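Local coordinates for protein ParA (Salmonella enterica subsp. enterica serovar Newport str. SL317, PDB 3EZF) that probably acts as the ATPase of a plasmid partition system, binding DNA through a winged helix-turn-helix domain and serving in ADP-mediated transcriptional regulation, at residues 230-238 with 300-309. Sequence-based numbering, arbitrary orientation.
Unlike the reference sequence in segment 230-238: Gln-230 (reference Met), Asn-231 (reference Lys), Gln-232 (reference Pro), Tyr-233 (reference Ser), Ile-235 (reference Val), Arg-238 (reference Lys).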
loop_
_atom_site.group_PDB
_atom_site.type_symbol
_atom_site.label_atom_id
_atom_site.label_comp_id
_atom_site.label_asym_id
_atom_site.label_seq_id
_atom_site.Cartn_x
_atom_site.Cartn_y
_atom_site.Cartn_z
ATOM N N GLN A 230 22.851 6.938 21.183
ATOM C CA GLN A 230 22.642 5.815 20.268
ATOM C C GLN A 230 22.597 6.256 18.808
ATOM O O GLN A 230 22.168 7.363 18.502
ATOM C CB GLN A 230 21.324 5.117 20.599
ATOM C CG GLN A 230 21.415 4.018 21.618
ATOM C CD GLN A 230 22.194 2.837 21.098
ATOM O OE1 GLN A 230 22.242 1.790 21.738
ATOM N NE2 GLN A 230 22.814 2.998 19.930
ATOM N N ASN A 231 23.020 5.376 17.907
ATOM C CA ASN A 231 23.011 5.666 16.476
ATOM C C ASN A 231 21.654 5.262 15.919
ATOM O O ASN A 231 21.309 4.089 15.912
ATOM C CB ASN A 231 24.108 4.872 15.774
ATOM C CG ASN A 231 24.164 5.154 14.291
ATOM O OD1 ASN A 231 25.222 5.468 13.747
ATOM N ND2 ASN A 231 23.019 5.045 13.623
ATOM N N GLN A 232 20.897 6.229 15.426
ATOM C CA GLN A 232 19.560 5.953 14.922
ATOM C C GLN A 232 19.433 4.876 13.872
ATOM O O GLN A 232 18.343 4.368 13.659
ATOM C CB GLN A 232 18.926 7.227 14.370
ATOM C CG GLN A 232 19.638 7.772 13.160
ATOM C CD GLN A 232 18.991 9.014 12.632
ATOM O OE1 GLN A 232 19.661 9.846 12.027
ATOM N NE2 GLN A 232 17.677 9.151 12.847
ATOM N N TYR A 233 20.526 4.525 13.209
ATOM C CA TYR A 233 20.449 3.517 12.153
ATOM C C TYR A 233 21.056 2.164 12.508
ATOM O O TYR A 233 21.236 1.313 11.644
ATOM C CB TYR A 233 21.079 4.067 10.856
ATOM C CG TYR A 233 20.390 5.320 10.336
ATOM C CD1 TYR A 233 21.131 6.417 9.887
ATOM C CD2 TYR A 233 18.992 5.414 10.309
ATOM C CE1 TYR A 233 20.498 7.571 9.427
ATOM C CE2 TYR A 233 18.349 6.564 9.848
ATOM C CZ TYR A 233 19.107 7.640 9.410
ATOM O OH TYR A 233 18.473 8.781 8.962
ATOM N N GLU A 234 21.362 1.957 13.783
ATOM C CA GLU A 234 21.932 0.694 14.223
ATOM C C GLU A 234 21.072 0.084 15.315
ATOM O O GLU A 234 21.425 -0.957 15.869
ATOM C CB GLU A 234 23.346 0.886 14.766
ATOM C CG GLU A 234 24.332 1.500 13.792
ATOM C CD GLU A 234 25.763 1.564 14.346
ATOM O OE1 GLU A 234 25.944 1.430 15.575
ATOM O OE2 GLU A 234 26.714 1.757 13.554
ATOM N N ILE A 235 19.948 0.726 15.630
ATOM C CA ILE A 235 19.064 0.221 16.677
ATOM C C ILE A 235 18.526 -1.174 16.374
ATOM O O ILE A 235 18.569 -2.046 17.230
ATOM C CB ILE A 235 17.849 1.140 16.919
ATOM C CG1 ILE A 235 18.276 2.608 16.985
ATOM C CG2 ILE A 235 17.180 0.738 18.221
ATOM C CD1 ILE A 235 19.357 2.889 18.007
ATOM N N LEU A 236 18.022 -1.378 15.158
ATOM C CA LEU A 236 17.468 -2.678 14.755
ATOM C C LEU A 236 18.436 -3.836 15.023
ATOM O O LEU A 236 18.031 -4.866 15.523
ATOM C CB LEU A 236 17.083 -2.672 13.258
ATOM C CG LEU A 236 16.005 -3.637 12.729
ATOM C CD1 LEU A 236 16.213 -3.826 11.243
ATOM C CD2 LEU A 236 16.060 -4.974 13.407
ATOM N N ARG A 237 19.712 -3.667 14.693
ATOM C CA ARG A 237 20.687 -4.732 14.900
ATOM C C ARG A 237 21.023 -4.908 16.368
ATOM O O ARG A 237 21.269 -6.015 16.820
ATOM C CB ARG A 237 21.992 -4.441 14.136
ATOM C CG ARG A 237 22.467 -5.536 13.150
ATOM C CD ARG A 237 22.938 -6.868 13.759
ATOM N NE ARG A 237 22.933 -7.907 12.714
ATOM C CZ ARG A 237 23.454 -9.135 12.812
ATOM N NH1 ARG A 237 24.058 -9.544 13.923
ATOM N NH2 ARG A 237 23.361 -9.970 11.785
ATOM N N ARG A 238 21.028 -3.819 17.119
ATOM C CA ARG A 238 21.388 -3.900 18.518
ATOM C C ARG A 238 20.281 -4.215 19.515
ATOM O O ARG A 238 20.511 -4.949 20.465
ATOM C CB ARG A 238 22.061 -2.598 18.946
ATOM C CG ARG A 238 23.101 -2.798 20.027
ATOM C CD ARG A 238 23.236 -1.576 20.926
ATOM N NE ARG A 238 22.068 -1.403 21.791
ATOM C CZ ARG A 238 22.138 -1.012 23.061
ATOM N NH1 ARG A 238 23.323 -0.753 23.609
ATOM N NH2 ARG A 238 21.030 -0.886 23.788
ATOM N N GLN A 300 24.067 7.270 3.214
ATOM C CA GLN A 300 23.675 7.940 4.453
ATOM C C GLN A 300 24.166 7.116 5.637
ATOM O O GLN A 300 24.645 7.664 6.627
ATOM C CB GLN A 300 22.161 8.085 4.546
ATOM C CG GLN A 300 21.542 8.878 3.432
ATOM C CD GLN A 300 20.100 9.223 3.733
ATOM O OE1 GLN A 300 19.364 9.699 2.865
ATOM N NE2 GLN A 300 19.689 8.993 4.974
ATOM N N LEU A 301 24.045 5.797 5.526
ATOM C CA LEU A 301 24.488 4.908 6.580
ATOM C C LEU A 301 25.978 5.075 6.800
ATOM O O LEU A 301 26.494 4.707 7.850
ATOM C CB LEU A 301 24.186 3.459 6.215
ATOM C CG LEU A 301 22.729 3.026 6.263
ATOM C CD1 LEU A 301 22.610 1.609 5.741
ATOM C CD2 LEU A 301 22.225 3.114 7.692
ATOM N N GLU A 302 26.677 5.617 5.807
ATOM C CA GLU A 302 28.112 5.827 5.947
ATOM C C GLU A 302 28.386 7.116 6.725
ATOM O O GLU A 302 29.267 7.156 7.592
ATOM C CB GLU A 302 28.785 5.908 4.580
ATOM C CG GLU A 302 28.743 4.632 3.749
ATOM C CD GLU A 302 29.528 4.788 2.456
ATOM O OE1 GLU A 302 29.519 3.863 1.620
ATOM O OE2 GLU A 302 30.165 5.850 2.276
ATOM N N GLU A 303 27.625 8.166 6.423
ATOM C CA GLU A 303 27.799 9.451 7.107
ATOM C C GLU A 303 27.393 9.399 8.571
ATOM O O GLU A 303 27.920 10.155 9.390
ATOM C CB GLU A 303 26.987 10.550 6.417
ATOM C CG GLU A 303 27.362 10.785 4.968
ATOM C CD GLU A 303 26.448 11.782 4.309
ATOM O OE1 GLU A 303 26.550 12.987 4.640
ATOM O OE2 GLU A 303 25.619 11.354 3.474
ATOM N N GLU A 304 26.451 8.518 8.896
ATOM C CA GLU A 304 25.980 8.394 10.262
ATOM C C GLU A 304 26.933 7.491 11.046
ATOM O O GLU A 304 26.693 7.182 12.221
ATOM C CB GLU A 304 24.566 7.814 10.272
ATOM C CG GLU A 304 23.746 8.177 11.506
ATOM C CD GLU A 304 23.145 9.576 11.427
ATOM O OE1 GLU A 304 22.475 9.991 12.408
ATOM O OE2 GLU A 304 23.338 10.249 10.380
ATOM N N GLY A 305 28.010 7.064 10.387
ATOM C CA GLY A 305 28.986 6.211 11.039
ATOM C C GLY A 305 28.664 4.726 11.089
ATOM O O GLY A 305 29.406 3.948 11.689
ATOM N N VAL A 306 27.551 4.318 10.491
ATOM C CA VAL A 306 27.221 2.902 10.484
ATOM C C VAL A 306 27.863 2.279 9.252
ATOM O O VAL A 306 28.168 2.966 8.280
ATOM C CB VAL A 306 25.686 2.652 10.496
ATOM C CG1 VAL A 306 24.955 3.963 10.355
ATOM C CG2 VAL A 306 25.287 1.684 9.398
ATOM N N GLU A 307 28.063 0.971 9.312
ATOM C CA GLU A 307 28.694 0.218 8.245
ATOM C C GLU A 307 27.808 -0.933 7.785
ATOM O O GLU A 307 27.903 -2.042 8.299
ATOM C CB GLU A 307 30.027 -0.326 8.753
ATOM C CG GLU A 307 29.935 -0.971 10.147
ATOM C CD GLU A 307 29.501 0.016 11.235
ATOM O OE1 GLU A 307 30.189 1.048 11.399
ATOM O OE2 GLU A 307 28.479 -0.237 11.922
ATOM N N PRO A 308 26.953 -0.694 6.788
ATOM C CA PRO A 308 26.082 -1.773 6.317
ATOM C C PRO A 308 26.759 -3.142 6.230
ATOM O O PRO A 308 27.949 -3.245 5.928
ATOM C CB PRO A 308 25.587 -1.261 4.960
ATOM C CG PRO A 308 26.641 -0.296 4.538
ATOM C CD PRO A 308 26.974 0.416 5.824
ATOM N N ARG A 309 25.978 -4.179 6.526
ATOM C CA ARG A 309 26.426 -5.566 6.493
ATOM C C ARG A 309 26.053 -6.189 5.158
ATOM O O ARG A 309 26.513 -7.273 4.827
ATOM C CB ARG A 309 25.733 -6.373 7.587
ATOM C CG ARG A 309 25.933 -5.865 9.007
ATOM C CD ARG A 309 25.016 -6.605 9.985
ATOM N NE ARG A 309 24.981 -8.053 9.741
ATOM C CZ ARG A 309 25.950 -8.902 10.075
ATOM N NH1 ARG A 309 27.040 -8.452 10.675
ATOM N NH2 ARG A 309 25.832 -10.195 9.805
#
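Tyr-233 meets Leu-301, Glu-304 and Val-306 where a Schellman motif ends helix 294-303, on the surface of the P-loop NTPase (AAA) domain of ParA. The contact exemplifies how a helix exit can pack against a helix entrance, without a clear hydrogen bond between the two segments: Gly-305, with positive phi (82°), turns the chain out of one helix, while Glu-234 occupies the N-cap position of helix 235-241. The tight part is largely apolar. Tyr-233 CB lies 3.5 Å from Leu-301 CD2 and 3.9 Å from Val-306 CG1, and its CD1 approaches Glu-304 CG at 3.5 Å. With CG anti to the backbone N (chi1 -155°), Glu-304 lays its methylenes along the CD1 side of the ring; a bend at chi2 then turns the carboxylate toward Gln-232. Gln-232 CG covers one face of the phenol above its centre, and Leu-264 of helix 261-267 also touches Tyr-233.

Glu-234 marks the edge of this packing: it and Val-306 slide past each other in opposite directions, placing OE2 3.3 Å from Val-306 CB. Beyond lies the looser, polar side, where Glu-307 and Arg-309 are exposed. Glu-234 OE2 is modelled 3.1 Å from Glu-307 OE2, two like charges not hydrogen-bonded, their exact spacing uncertain at this resolution. Outside the two segments, Arg-237 NH1 is bound by Asp-242 and Arg-309 NH2 by Asp-271, probably offsetting part of the like charge. The guanidinium planes are inclined by roughly 40°, Arg-237 NH2 lying off-centre over one face of Arg-309, 3.2 Å from Arg-309 NE.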